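Local coordinates for protein stress response kinase A (Escherichia coli, PDB 1ZYL) that phosphorylates itself and other proteins on serine and threonine using ATP, and probably protects cells against stress linked to reactive oxygen species, at residues D65-E70 with F141-P145; R127-H133 with A251-S256; E155-F160 with L278-R283; W189-F193 with A261-L265. All coordinates share one frame; numbering follows the deposited sequence.

Contact 1 of 4, residues D65-E70 with F141-P145; sequences DQILEE and FIHRP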
loop_
_atom_site.group_PDB
_atom_site.type_symbol
_atom_site.label_atom_id
_atom_site.label_comp_id
_atom_site.label_asym_id
_atom_site.label_seq_id
_atom_site.Cartn_x
_atom_site.Cartn_y
_atom_site.Cartn_z
ATOM N N ASP A 65 -6.825 -15.172 9.028
ATOM C CA ASP A 65 -8.142 -14.668 8.670
ATOM C C ASP A 65 -8.054 -13.415 7.806
ATOM O O ASP A 65 -8.972 -13.118 7.049
ATOM C CB ASP A 65 -8.940 -14.352 9.933
ATOM C CG ASP A 65 -9.199 -15.577 10.771
ATOM O OD1 ASP A 65 -8.444 -16.562 10.622
ATOM O OD2 ASP A 65 -10.145 -15.553 11.586
ATOM N N GLN A 66 -6.953 -12.681 7.919
ATOM C CA GLN A 66 -6.774 -11.456 7.148
ATOM C C GLN A 66 -6.165 -11.717 5.765
ATOM O O GLN A 66 -6.552 -11.097 4.773
ATOM C CB GLN A 66 -5.896 -10.483 7.935
ATOM C CG GLN A 66 -6.452 -10.152 9.303
ATOM C CD GLN A 66 -5.605 -9.148 10.066
ATOM O OE1 GLN A 66 -4.468 -9.428 10.453
ATOM N NE2 GLN A 66 -6.160 -7.964 10.281
ATOM N N ILE A 67 -5.209 -12.639 5.705
ATOM C CA ILE A 67 -4.566 -12.977 4.446
ATOM C C ILE A 67 -5.572 -13.729 3.589
ATOM O O ILE A 67 -5.526 -13.667 2.362
ATOM C CB ILE A 67 -3.297 -13.842 4.688
ATOM C CG1 ILE A 67 -2.329 -13.066 5.589
ATOM C CG2 ILE A 67 -2.608 -14.179 3.368
ATOM C CD1 ILE A 67 -1.103 -13.846 6.012
ATOM N N LEU A 68 -6.496 -14.428 4.235
ATOM C CA LEU A 68 -7.509 -15.170 3.497
ATOM C C LEU A 68 -8.431 -14.201 2.783
ATOM O O LEU A 68 -8.876 -14.470 1.668
ATOM C CB LEU A 68 -8.329 -16.068 4.435
ATOM C CG LEU A 68 -7.651 -17.345 4.948
ATOM C CD1 LEU A 68 -8.528 -18.013 5.999
ATOM C CD2 LEU A 68 -7.373 -18.283 3.785
ATOM N N GLU A 69 -8.716 -13.074 3.435
ATOM C CA GLU A 69 -9.590 -12.054 2.865
ATOM C C GLU A 69 -9.042 -11.445 1.572
ATOM O O GLU A 69 -9.809 -11.130 0.660
ATOM C CB GLU A 69 -9.861 -10.951 3.887
ATOM C CG GLU A 69 -11.019 -11.252 4.820
ATOM C CD GLU A 69 -11.224 -10.176 5.872
ATOM O OE1 GLU A 69 -12.253 -10.205 6.577
ATOM O OE2 GLU A 69 -10.349 -9.302 6.001
ATOM N N GLU A 70 -7.730 -11.269 1.473
ATOM C CA GLU A 70 -7.205 -10.717 0.239
ATOM C C GLU A 70 -7.116 -11.835 -0.794
ATOM O O GLU A 70 -7.399 -11.624 -1.973
ATOM C CB GLU A 70 -5.836 -10.050 0.445
ATOM C CG GLU A 70 -4.735 -10.960 0.933
ATOM C CD GLU A 70 -3.375 -10.553 0.396
ATOM O OE1 GLU A 70 -3.195 -10.621 -0.837
ATOM O OE2 GLU A 70 -2.494 -10.168 1.200
ATOM N N PHE A 141 -14.152 -6.204 3.808
ATOM C CA PHE A 141 -13.296 -7.042 4.633
ATOM C C PHE A 141 -13.922 -7.042 6.035
ATOM O O PHE A 141 -14.745 -6.183 6.365
ATOM C CB PHE A 141 -11.877 -6.463 4.673
ATOM C CG PHE A 141 -11.134 -6.590 3.369
ATOM C CD1 PHE A 141 -10.418 -5.518 2.854
ATOM C CD2 PHE A 141 -11.133 -7.796 2.663
ATOM C CE1 PHE A 141 -9.709 -5.640 1.655
ATOM C CE2 PHE A 141 -10.420 -7.932 1.452
ATOM C CZ PHE A 141 -9.711 -6.856 0.952
ATOM N N ILE A 142 -13.563 -8.021 6.853
ATOM C CA ILE A 142 -14.099 -8.076 8.200
ATOM C C ILE A 142 -12.928 -8.074 9.147
ATOM O O ILE A 142 -13.020 -7.541 10.248
ATOM C CB ILE A 142 -14.944 -9.343 8.434
ATOM C CG1 ILE A 142 -16.261 -9.237 7.666
ATOM C CG2 ILE A 142 -15.235 -9.512 9.915
ATOM C CD1 ILE A 142 -17.148 -10.461 7.800
ATOM N N HIS A 143 -11.822 -8.661 8.700
ATOM C CA HIS A 143 -10.609 -8.736 9.510
ATOM C C HIS A 143 -9.543 -7.713 9.124
ATOM O O HIS A 143 -8.854 -7.173 9.992
ATOM C CB HIS A 143 -10.036 -10.147 9.448
ATOM C CG HIS A 143 -10.935 -11.169 10.059
ATOM N ND1 HIS A 143 -11.375 -11.080 11.361
ATOM C CD2 HIS A 143 -11.518 -12.274 9.539
ATOM C CE1 HIS A 143 -12.192 -12.087 11.618
ATOM N NE2 HIS A 143 -12.295 -12.826 10.530
ATOM N N ARG A 144 -9.404 -7.451 7.830
ATOM C CA ARG A 144 -8.439 -6.473 7.371
ATOM C C ARG A 144 -8.882 -5.102 7.849
ATOM O O ARG A 144 -10.074 -4.854 8.047
ATOM C CB ARG A 144 -8.373 -6.460 5.858
ATOM C CG ARG A 144 -8.027 -7.784 5.253
ATOM C CD ARG A 144 -7.245 -7.565 4.001
ATOM N NE ARG A 144 -6.079 -8.427 4.002
ATOM C CZ ARG A 144 -4.856 -8.016 3.708
ATOM N NH1 ARG A 144 -3.848 -8.879 3.735
ATOM N NH2 ARG A 144 -4.644 -6.747 3.389
ATOM N N PRO A 145 -7.928 -4.185 8.038
ATOM C CA PRO A 145 -8.261 -2.836 8.500
ATOM C C PRO A 145 -9.148 -2.079 7.531
ATOM O O PRO A 145 -9.194 -2.370 6.333
ATOM C CB PRO A 145 -6.896 -2.156 8.622
ATOM C CG PRO A 145 -5.968 -3.273 8.864
ATOM C CD PRO A 145 -6.472 -4.362 7.939
#
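Glu69, extended beyond CG (chi2 177°), carries its carboxylate from the helix to the backbone of residues 141-145, while a bend at chi3 (133°) helps turn the guanidinium of Arg144 toward Glu70. In this protein-kinase-like fold, helix 64-79 follows the third strand of the N-terminal sheet, the place of helix αC, and the loop between helices 119-136 and 149-161 packs against its first turns. Glu69 OE1 accepts two amides, Ile142 N at 2.6 Å from above the carboxylate plane and His143 N at 2.7 Å on the syn side. Glu69 OE2 also takes Arg144 N, though its position is less certain. In return, Arg144 NE gives a nearly straight bond (175°) to Gln66 O, 2.8 Å away and in the guanidinium plane, and Arg144 NH1 makes a salt bridge of 3.1 Å to Glu70 OE2. The carbonyls of Asp219 and Ala221 hold Arg144 NH2 and fix the group's rotation; Glu70 lies near Asp217, a probable magnesium ligand. Gln66 NE2 donates to His143 O at 2.8 Å; its OE1 takes Thr63 N. At the exposed margin, Asp65 CB sits over the face of the His143 ring, 3.7 Å from the centroid.

Contact 2 of 4, residues R127-H133 with A251-S256; sequences RYLGRMH and AYEEFS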
loop_
_atom_site.group_PDB
_atom_site.type_symbol
_atom_site.label_atom_id
_atom_site.label_comp_id
_atom_site.label_asym_id
_atom_site.label_seq_id
_atom_site.Cartn_x
_atom_site.Cartn_y
_atom_site.Cartn_z
ATOM N N ARG A 127 -9.584 2.630 -15.913
ATOM C CA ARG A 127 -10.703 1.798 -16.323
ATOM C C ARG A 127 -10.740 0.468 -15.554
ATOM O O ARG A 127 -11.790 0.075 -15.054
ATOM C CB ARG A 127 -10.631 1.548 -17.829
ATOM C CG ARG A 127 -11.750 0.697 -18.364
ATOM C CD ARG A 127 -11.604 0.499 -19.859
ATOM N NE ARG A 127 -12.018 -0.842 -20.260
ATOM C CZ ARG A 127 -11.353 -1.954 -19.947
ATOM N NH1 ARG A 127 -10.234 -1.880 -19.230
ATOM N NH2 ARG A 127 -11.812 -3.137 -20.346
ATOM N N TYR A 128 -9.603 -0.216 -15.454
ATOM C CA TYR A 128 -9.541 -1.479 -14.725
ATOM C C TYR A 128 -9.768 -1.229 -13.247
ATOM O O TYR A 128 -10.310 -2.074 -12.538
ATOM C CB TYR A 128 -8.186 -2.154 -14.935
ATOM C CG TYR A 128 -8.147 -3.064 -16.142
ATOM C CD1 TYR A 128 -6.984 -3.200 -16.904
ATOM C CD2 TYR A 128 -9.269 -3.809 -16.512
ATOM C CE1 TYR A 128 -6.942 -4.055 -18.005
ATOM C CE2 TYR A 128 -9.236 -4.666 -17.606
ATOM C CZ TYR A 128 -8.072 -4.786 -18.348
ATOM O OH TYR A 128 -8.037 -5.649 -19.420
ATOM N N LEU A 129 -9.346 -0.058 -12.792
ATOM C CA LEU A 129 -9.512 0.338 -11.401
ATOM C C LEU A 129 -11.016 0.472 -11.127
ATOM O O LEU A 129 -11.490 0.265 -10.009
ATOM C CB LEU A 129 -8.802 1.675 -11.180
ATOM C CG LEU A 129 -7.844 1.850 -9.999
ATOM C CD1 LEU A 129 -7.161 0.534 -9.643
ATOM C CD2 LEU A 129 -6.810 2.911 -10.371
ATOM N N GLY A 130 -11.760 0.813 -12.174
ATOM C CA GLY A 130 -13.193 0.967 -12.045
ATOM C C GLY A 130 -13.852 -0.389 -11.959
ATOM O O GLY A 130 -14.854 -0.558 -11.268
ATOM N N ARG A 131 -13.298 -1.364 -12.670
ATOM C CA ARG A 131 -13.858 -2.699 -12.622
ATOM C C ARG A 131 -13.421 -3.354 -11.314
ATOM O O ARG A 131 -14.123 -4.216 -10.778
ATOM C CB ARG A 131 -13.386 -3.535 -13.811
ATOM C CG ARG A 131 -14.022 -4.927 -13.841
ATOM C CD ARG A 131 -13.490 -5.802 -14.967
ATOM N NE ARG A 131 -13.921 -5.346 -16.285
ATOM C CZ ARG A 131 -13.590 -5.944 -17.424
ATOM N NH1 ARG A 131 -14.027 -5.467 -18.580
ATOM N NH2 ARG A 131 -12.814 -7.019 -17.409
ATOM N N MET A 132 -12.270 -2.928 -10.794
ATOM C CA MET A 132 -11.753 -3.480 -9.546
ATOM C C MET A 132 -12.677 -3.091 -8.418
ATOM O O MET A 132 -13.149 -3.945 -7.671
ATOM C CB MET A 132 -10.351 -2.957 -9.242
ATOM C CG MET A 132 -9.596 -3.805 -8.218
ATOM S SD MET A 132 -8.266 -2.926 -7.371
ATOM C CE MET A 132 -7.008 -2.960 -8.597
ATOM N N HIS A 133 -12.935 -1.793 -8.298
ATOM C CA HIS A 133 -13.819 -1.282 -7.253
ATOM C C HIS A 133 -15.239 -1.783 -7.428
ATOM O O HIS A 133 -16.016 -1.798 -6.468
ATOM C CB HIS A 133 -13.803 0.242 -7.234
ATOM C CG HIS A 133 -12.505 0.815 -6.769
ATOM N ND1 HIS A 133 -12.351 2.143 -6.446
ATOM C CD2 HIS A 133 -11.299 0.235 -6.567
ATOM C CE1 HIS A 133 -11.106 2.359 -6.063
ATOM N NE2 HIS A 133 -10.446 1.216 -6.126
ATOM N N ALA A 251 -12.660 7.302 -17.480
ATOM C CA ALA A 251 -12.449 5.903 -17.826
ATOM C C ALA A 251 -12.958 5.045 -16.676
ATOM O O ALA A 251 -13.648 4.050 -16.875
ATOM C CB ALA A 251 -10.973 5.636 -18.068
ATOM N N TYR A 252 -12.612 5.458 -15.468
ATOM C CA TYR A 252 -13.026 4.761 -14.269
ATOM C C TYR A 252 -14.539 4.582 -14.255
ATOM O O TYR A 252 -15.032 3.475 -14.044
ATOM C CB TYR A 252 -12.563 5.556 -13.040
ATOM C CG TYR A 252 -12.943 4.977 -11.692
ATOM C CD1 TYR A 252 -14.199 5.221 -11.124
ATOM C CD2 TYR A 252 -12.034 4.216 -10.967
ATOM C CE1 TYR A 252 -14.532 4.726 -9.860
ATOM C CE2 TYR A 252 -12.358 3.714 -9.706
ATOM C CZ TYR A 252 -13.602 3.972 -9.158
ATOM O OH TYR A 252 -13.900 3.474 -7.913
ATOM N N GLU A 253 -15.272 5.663 -14.501
ATOM C CA GLU A 253 -16.734 5.604 -14.481
ATOM C C GLU A 253 -17.401 4.599 -15.426
ATOM O O GLU A 253 -18.618 4.400 -15.355
ATOM C CB GLU A 253 -17.332 6.995 -14.710
ATOM C CG GLU A 253 -16.879 8.006 -13.671
ATOM C CD GLU A 253 -17.959 8.977 -13.266
ATOM O OE1 GLU A 253 -18.512 9.672 -14.148
ATOM O OE2 GLU A 253 -18.249 9.046 -12.057
ATOM N N GLU A 254 -16.626 3.961 -16.300
ATOM C CA GLU A 254 -17.209 2.981 -17.199
ATOM C C GLU A 254 -17.756 1.796 -16.405
ATOM O O GLU A 254 -18.748 1.192 -16.804
ATOM C CB GLU A 254 -16.179 2.488 -18.217
ATOM C CG GLU A 254 -16.674 1.299 -19.050
ATOM C CD GLU A 254 -15.639 0.768 -20.038
ATOM O OE1 GLU A 254 -15.883 -0.301 -20.635
ATOM O OE2 GLU A 254 -14.586 1.412 -20.226
ATOM N N PHE A 255 -17.126 1.476 -15.274
ATOM C CA PHE A 255 -17.558 0.344 -14.446
ATOM C C PHE A 255 -17.979 0.693 -13.019
ATOM O O PHE A 255 -18.644 -0.096 -12.353
ATOM C CB PHE A 255 -16.448 -0.701 -14.389
ATOM C CG PHE A 255 -16.058 -1.227 -15.728
ATOM C CD1 PHE A 255 -16.870 -2.132 -16.393
ATOM C CD2 PHE A 255 -14.900 -0.780 -16.354
ATOM C CE1 PHE A 255 -16.534 -2.582 -17.669
ATOM C CE2 PHE A 255 -14.556 -1.225 -17.632
ATOM C CZ PHE A 255 -15.374 -2.125 -18.288
ATOM N N SER A 256 -17.568 1.860 -12.543
ATOM C CA SER A 256 -17.913 2.304 -11.199
ATOM C C SER A 256 -18.058 3.811 -11.201
ATOM O O SER A 256 -17.182 4.529 -11.686
ATOM C CB SER A 256 -16.836 1.901 -10.195
ATOM O OG SER A 256 -16.914 0.524 -9.894
#
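The rings of Tyr252 and His133 stand almost perpendicular, planes 82° apart, in an offset edge-to-face pair. The phenol of Tyr252 swings back to the helix because chi1 (179°) places CG opposite the backbone N; its OH shares a hydrogen bond of 2.5 Å with His133 ND1, either being a possible donor. His133 NE2 is tied to Asp229 OD1, so both ring nitrogens are engaged. One face of Tyr252 lies against the backbone: Gly130 CA is 3.9 Å from the ring centroid, a CH-pi contact. The segments belong to the helical C-terminal lobe of the kinase-like fold, where the end of helix 238-252 and the turn after it lie against helix 119-136. Phe255, in that turn, has Arg131 over one face, Glu254 CG over the opposite face and Arg127 CG at its edge. Arg131 runs alongside it in the same direction, its guanidinium upright to the ring in an off-centre cation-pi contact (CZ to centroid 4.8 Å); its NH2 bonds to Glu81 O. Phe255 CE2 lies over one guanidinium face of Arg127, whose NE forms a salt bridge of 3.4 Å to Glu254 OE2. Ser256 OG donates to Gly130 O at 2.7 Å, in the carbonyl plane.

Contact 3 of 4, residues E155-F160 with L278-R283; sequences EPRKLF and LAWLMR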
loop_
_atom_site.group_PDB
_atom_site.type_symbol
_atom_site.label_atom_id
_atom_site.label_comp_id
_atom_site.label_asym_id
_atom_site.label_seq_id
_atom_site.Cartn_x
_atom_site.Cartn_y
_atom_site.Cartn_z
ATOM N N GLU A 155 -2.420 5.795 16.457
ATOM C CA GLU A 155 -1.469 4.746 16.832
ATOM C C GLU A 155 -0.038 5.231 16.617
ATOM O O GLU A 155 0.804 5.139 17.513
ATOM C CB GLU A 155 -1.721 3.464 16.038
ATOM C CG GLU A 155 -2.722 2.541 16.682
ATOM C CD GLU A 155 -2.756 1.175 16.021
ATOM O OE1 GLU A 155 -3.358 1.052 14.932
ATOM O OE2 GLU A 155 -2.168 0.223 16.584
ATOM N N PRO A 156 0.262 5.740 15.416
ATOM C CA PRO A 156 1.614 6.234 15.154
ATOM C C PRO A 156 2.017 7.300 16.186
ATOM O O PRO A 156 3.101 7.239 16.762
ATOM C CB PRO A 156 1.499 6.796 13.748
ATOM C CG PRO A 156 0.545 5.841 13.111
ATOM C CD PRO A 156 -0.525 5.686 14.172
ATOM N N ARG A 157 1.146 8.271 16.429
ATOM C CA ARG A 157 1.466 9.297 17.399
ATOM C C ARG A 157 1.845 8.672 18.730
ATOM O O ARG A 157 2.691 9.200 19.440
ATOM C CB ARG A 157 0.291 10.241 17.611
ATOM C CG ARG A 157 0.559 11.282 18.692
ATOM C CD ARG A 157 1.754 12.146 18.330
ATOM N NE ARG A 157 2.587 12.476 19.487
ATOM C CZ ARG A 157 2.167 13.134 20.562
ATOM N NH1 ARG A 157 3.007 13.381 21.555
ATOM N NH2 ARG A 157 0.908 13.545 20.649
ATOM N N LYS A 158 1.210 7.556 19.078
ATOM C CA LYS A 158 1.513 6.877 20.338
ATOM C C LYS A 158 2.919 6.291 20.296
ATOM O O LYS A 158 3.646 6.339 21.280
ATOM C CB LYS A 158 0.513 5.755 20.613
ATOM C CG LYS A 158 -0.870 6.231 20.970
ATOM C CD LYS A 158 -1.796 5.054 21.243
ATOM C CE LYS A 158 -3.217 5.525 21.488
ATOM N NZ LYS A 158 -3.262 6.597 22.529
ATOM N N LEU A 159 3.292 5.724 19.155
ATOM C CA LEU A 159 4.616 5.162 19.011
ATOM C C LEU A 159 5.601 6.325 19.127
ATOM O O LEU A 159 6.528 6.287 19.929
ATOM C CB LEU A 159 4.752 4.498 17.648
ATOM C CG LEU A 159 5.942 3.562 17.450
ATOM C CD1 LEU A 159 5.859 2.451 18.482
ATOM C CD2 LEU A 159 5.937 2.983 16.038
ATOM N N PHE A 160 5.376 7.365 18.331
ATOM C CA PHE A 160 6.232 8.546 18.331
ATOM C C PHE A 160 6.589 9.017 19.743
ATOM O O PHE A 160 7.720 9.437 20.000
ATOM C CB PHE A 160 5.547 9.703 17.585
ATOM C CG PHE A 160 5.335 9.457 16.111
ATOM C CD1 PHE A 160 4.654 10.394 15.336
ATOM C CD2 PHE A 160 5.806 8.303 15.494
ATOM C CE1 PHE A 160 4.446 10.188 13.975
ATOM C CE2 PHE A 160 5.601 8.091 14.131
ATOM C CZ PHE A 160 4.917 9.039 13.375
ATOM N N LEU A 278 5.964 6.728 8.965
ATOM C CA LEU A 278 7.041 6.916 9.916
ATOM C C LEU A 278 6.993 5.818 10.957
ATOM O O LEU A 278 8.029 5.316 11.375
ATOM C CB LEU A 278 6.943 8.294 10.581
ATOM C CG LEU A 278 7.900 9.380 10.076
ATOM C CD1 LEU A 278 7.706 9.623 8.598
ATOM C CD2 LEU A 278 7.659 10.650 10.850
ATOM N N ALA A 279 5.790 5.438 11.377
ATOM C CA ALA A 279 5.645 4.375 12.367
ATOM C C ALA A 279 5.984 3.041 11.700
ATOM O O ALA A 279 6.603 2.157 12.298
ATOM C CB ALA A 279 4.219 4.350 12.913
ATOM N N TRP A 280 5.573 2.916 10.446
ATOM C CA TRP A 280 5.813 1.713 9.668
ATOM C C TRP A 280 7.300 1.399 9.672
ATOM O O TRP A 280 7.690 0.288 9.995
ATOM C CB TRP A 280 5.316 1.919 8.236
ATOM C CG TRP A 280 5.480 0.743 7.357
ATOM C CD1 TRP A 280 4.670 -0.346 7.288
ATOM C CD2 TRP A 280 6.511 0.543 6.390
ATOM N NE1 TRP A 280 5.126 -1.220 6.327
ATOM C CE2 TRP A 280 6.257 -0.697 5.760
ATOM C CE3 TRP A 280 7.624 1.289 5.991
ATOM C CZ2 TRP A 280 7.083 -1.208 4.744
ATOM C CZ3 TRP A 280 8.445 0.781 4.978
ATOM C CH2 TRP A 280 8.167 -0.455 4.368
ATOM N N LEU A 281 8.123 2.379 9.307
ATOM C CA LEU A 281 9.578 2.199 9.292
ATOM C C LEU A 281 10.069 1.897 10.689
ATOM O O LEU A 281 10.772 0.922 10.910
ATOM C CB LEU A 281 10.281 3.457 8.803
ATOM C CG LEU A 281 10.232 3.762 7.312
ATOM C CD1 LEU A 281 10.651 5.197 7.099
ATOM C CD2 LEU A 281 11.135 2.806 6.554
ATOM N N MET A 282 9.694 2.747 11.633
ATOM C CA MET A 282 10.094 2.563 13.016
ATOM C C MET A 282 9.791 1.148 13.515
ATOM O O MET A 282 10.683 0.467 14.000
ATOM C CB MET A 282 9.396 3.601 13.905
ATOM C CG MET A 282 9.708 5.051 13.520
ATOM S SD MET A 282 8.978 6.325 14.584
ATOM C CE MET A 282 10.225 6.436 15.801
ATOM N N ARG A 283 8.548 0.696 13.376
ATOM C CA ARG A 283 8.169 -0.633 13.861
ATOM C C ARG A 283 8.985 -1.789 13.310
ATOM O O ARG A 283 9.151 -2.803 13.980
ATOM C CB ARG A 283 6.689 -0.906 13.594
ATOM C CG ARG A 283 5.736 -0.184 14.530
ATOM C CD ARG A 283 4.327 -0.173 13.961
ATOM N NE ARG A 283 3.457 0.735 14.704
ATOM C CZ ARG A 283 2.308 1.224 14.246
ATOM N NH1 ARG A 283 1.591 2.041 15.003
ATOM N NH2 ARG A 283 1.881 0.904 13.032
#
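Helix-helix packing within the C-terminal lobe brings helix 149-161 against the end of helix 266-283, the short segments crossing at 52° with their axes 9.6 Å apart. Closest at the backbone are Pro156 and Ala279, whose side chains meet CB to CB at 3.8 Å. Leu159, with CG anti to the backbone N (chi1 -165°), sends its CD2 branch against Ala279 CB, Met282 CB and the stem of Arg283, touching Arg283 CG at 3.5 Å. Phe160 approaches with its far rim: CZ is 3.5 Å from Leu278 CB, and Ala279 N lies at the ring edge, near its plane. Met282, with CG opposite the carbonyl carbon (chi1 -59°) and chi2 extended, brings SD 3.8 Å from Phe160 CE2, an oblique Met-aromatic contact, the side chains nearly at right angles. Phe174, from helix 171-188, pairs edge-to-face with the same phenylalanine. On the partly exposed side, the extended Arg283 runs back along its own helix, so that Ala279 CB lies over the centre of one guanidinium face. Glu155 OE2 stays 4.5 Å from Arg283 NH1 and well out of the guanidinium plane, so any attraction is probably diffuse. No hydrogen bond joins the segments; cohesion comes chiefly from apolar contact.

Contact 4 of 4, residues W189-F193 with A261-L265; sequences WREDF and AEIGL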
loop_
_atom_site.group_PDB
_atom_site.type_symbol
_atom_site.label_atom_id
_atom_site.label_comp_id
_atom_site.label_asym_id
_atom_site.label_seq_id
_atom_site.Cartn_x
_atom_site.Cartn_y
_atom_site.Cartn_z
ATOM N N TRP A 189 -11.758 14.967 8.059
ATOM C CA TRP A 189 -12.107 13.570 7.809
ATOM C C TRP A 189 -13.607 13.440 7.880
ATOM O O TRP A 189 -14.270 14.292 8.457
ATOM C CB TRP A 189 -11.462 12.650 8.843
ATOM C CG TRP A 189 -11.494 11.186 8.464
ATOM C CD1 TRP A 189 -11.974 10.158 9.222
ATOM C CD2 TRP A 189 -11.006 10.591 7.248
ATOM N NE1 TRP A 189 -11.817 8.960 8.562
ATOM C CE2 TRP A 189 -11.228 9.193 7.347
ATOM C CE3 TRP A 189 -10.404 11.099 6.087
ATOM C CZ2 TRP A 189 -10.872 8.298 6.329
ATOM C CZ3 TRP A 189 -10.048 10.206 5.072
ATOM C CH2 TRP A 189 -10.286 8.819 5.205
ATOM N N ARG A 190 -14.155 12.385 7.293
ATOM C CA ARG A 190 -15.603 12.204 7.319
ATOM C C ARG A 190 -15.995 10.762 7.044
ATOM O O ARG A 190 -15.339 10.075 6.263
ATOM C CB ARG A 190 -16.272 13.135 6.292
ATOM C CG ARG A 190 -15.862 12.896 4.834
ATOM C CD ARG A 190 -16.327 14.041 3.932
ATOM N NE ARG A 190 -15.970 13.858 2.523
ATOM C CZ ARG A 190 -16.489 12.929 1.722
ATOM N NH1 ARG A 190 -16.098 12.846 0.454
ATOM N NH2 ARG A 190 -17.402 12.084 2.180
ATOM N N GLU A 191 -17.051 10.300 7.708
ATOM C CA GLU A 191 -17.543 8.938 7.511
ATOM C C GLU A 191 -18.712 9.069 6.551
ATOM O O GLU A 191 -19.611 8.229 6.494
ATOM C CB GLU A 191 -18.016 8.340 8.837
ATOM C CG GLU A 191 -17.172 7.176 9.346
ATOM C CD GLU A 191 -15.732 7.560 9.633
ATOM O OE1 GLU A 191 -15.012 7.929 8.681
ATOM O OE2 GLU A 191 -15.321 7.492 10.811
ATOM N N ASP A 192 -18.665 10.155 5.793
ATOM C CA ASP A 192 -19.682 10.507 4.824
ATOM C C ASP A 192 -19.357 9.994 3.407
ATOM O O ASP A 192 -19.753 10.598 2.408
ATOM C CB ASP A 192 -19.816 12.031 4.834
ATOM C CG ASP A 192 -20.979 12.517 4.020
ATOM O OD1 ASP A 192 -22.086 11.944 4.159
ATOM O OD2 ASP A 192 -20.789 13.482 3.249
ATOM N N PHE A 193 -18.637 8.884 3.312
ATOM C CA PHE A 193 -18.296 8.353 2.004
ATOM C C PHE A 193 -18.545 6.863 1.913
ATOM O O PHE A 193 -18.858 6.216 2.908
ATOM C CB PHE A 193 -16.834 8.645 1.660
ATOM C CG PHE A 193 -15.836 7.965 2.565
ATOM C CD1 PHE A 193 -15.279 8.641 3.645
ATOM C CD2 PHE A 193 -15.423 6.655 2.314
ATOM C CE1 PHE A 193 -14.321 8.027 4.458
ATOM C CE2 PHE A 193 -14.468 6.032 3.122
ATOM C CZ PHE A 193 -13.917 6.723 4.194
ATOM N N ALA A 261 -16.875 14.280 -4.729
ATOM C CA ALA A 261 -16.582 14.840 -3.413
ATOM C C ALA A 261 -15.418 14.174 -2.683
ATOM O O ALA A 261 -14.809 14.786 -1.812
ATOM C CB ALA A 261 -17.818 14.811 -2.544
ATOM N N GLU A 262 -15.107 12.927 -3.031
ATOM C CA GLU A 262 -14.006 12.220 -2.380
ATOM C C GLU A 262 -12.666 12.868 -2.684
ATOM O O GLU A 262 -11.666 12.551 -2.042
ATOM C CB GLU A 262 -13.945 10.756 -2.815
ATOM C CG GLU A 262 -15.153 9.925 -2.445
ATOM C CD GLU A 262 -14.970 8.459 -2.791
ATOM O OE1 GLU A 262 -15.989 7.790 -3.047
ATOM O OE2 GLU A 262 -13.817 7.973 -2.801
ATOM N N ILE A 263 -12.647 13.771 -3.659
ATOM C CA ILE A 263 -11.413 14.451 -4.027
ATOM C C ILE A 263 -10.945 15.346 -2.878
ATOM O O ILE A 263 -9.777 15.741 -2.806
ATOM C CB ILE A 263 -11.628 15.295 -5.287
ATOM C CG1 ILE A 263 -12.119 14.393 -6.417
ATOM C CG2 ILE A 263 -10.340 15.984 -5.698
ATOM C CD1 ILE A 263 -11.136 13.356 -6.803
ATOM N N GLY A 264 -11.865 15.644 -1.971
ATOM C CA GLY A 264 -11.540 16.481 -0.834
ATOM C C GLY A 264 -10.817 15.705 0.249
ATOM O O GLY A 264 -10.195 16.286 1.146
ATOM N N LEU A 265 -10.889 14.384 0.158
ATOM C CA LEU A 265 -10.238 13.518 1.128
ATOM C C LEU A 265 -8.760 13.265 0.791
ATOM O O LEU A 265 -8.068 12.590 1.561
ATOM C CB LEU A 265 -10.949 12.166 1.165
ATOM C CG LEU A 265 -12.471 12.088 1.291
ATOM C CD1 LEU A 265 -12.927 10.647 1.078
ATOM C CD2 LEU A 265 -12.898 12.571 2.658
#
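Leu265 and Arg190 make the close-packed part of this loop-to-loop contact in the C-terminal lobe of the kinase-like fold, where the connection after helix 171-188 meets the 3-10 turn leading into helix 266-283. Their side chains cross at about a right angle: the CD2 branch of Leu265 lies over one face of the guanidinium, 3.3 Å from Arg190 NE, and also touches the aliphatic stem at Arg190 CG. That stem is extended from CG to NE after a first torsion that sets CG between the backbone N and the carbonyl carbon (chi1 61°). Leu265 itself is buried. The outer side is looser and polar. Arg190 NH1 gives exposed Ala261 a weak hydrogen bond, 3.2 Å to Ala261 O and bent to 143°, while Arg190 NH2 makes a long ionic pair of 3.8 Å with OD2 of exposed Asp192, which lies well out of the guanidinium plane. Glu262 CA lies at the guanidinium edge beside NH1, but the Glu262 carboxylate turns elsewhere, OE2 accepting Val227 N. Beside the packed leucine, Trp189 CZ3 comes only loosely to Leu265 CD2, at 4.4 Å, and Phe193 CD1 meets Leu265 CD1 at 4.0 Å.

In the fold
Contact 1 joins the N-terminal lobe to the C-terminal one beside the catalytic cleft: the side chain of Glu70 is about 7 Å from that of Asp217, a probable magnesium ligand and active-site residue, and that of Arg144 about 9 Å from that of Asp201, the inferred proton acceptor. Contact 2 involves helix 119-136, which precedes the loop of contact 1, with the Leu129 side chain about 10 Å from that of Asn206, an inferred magnesium ligand. Contacts 3 and 4 lie away from the active site. Contacts 2 and 3 sit on opposite sides of the chain's centre, centres 34 Å apart, though linked by consecutive helices. Contact 4 comes within about 7 Å of contact 2 (nearest atoms); no two touch.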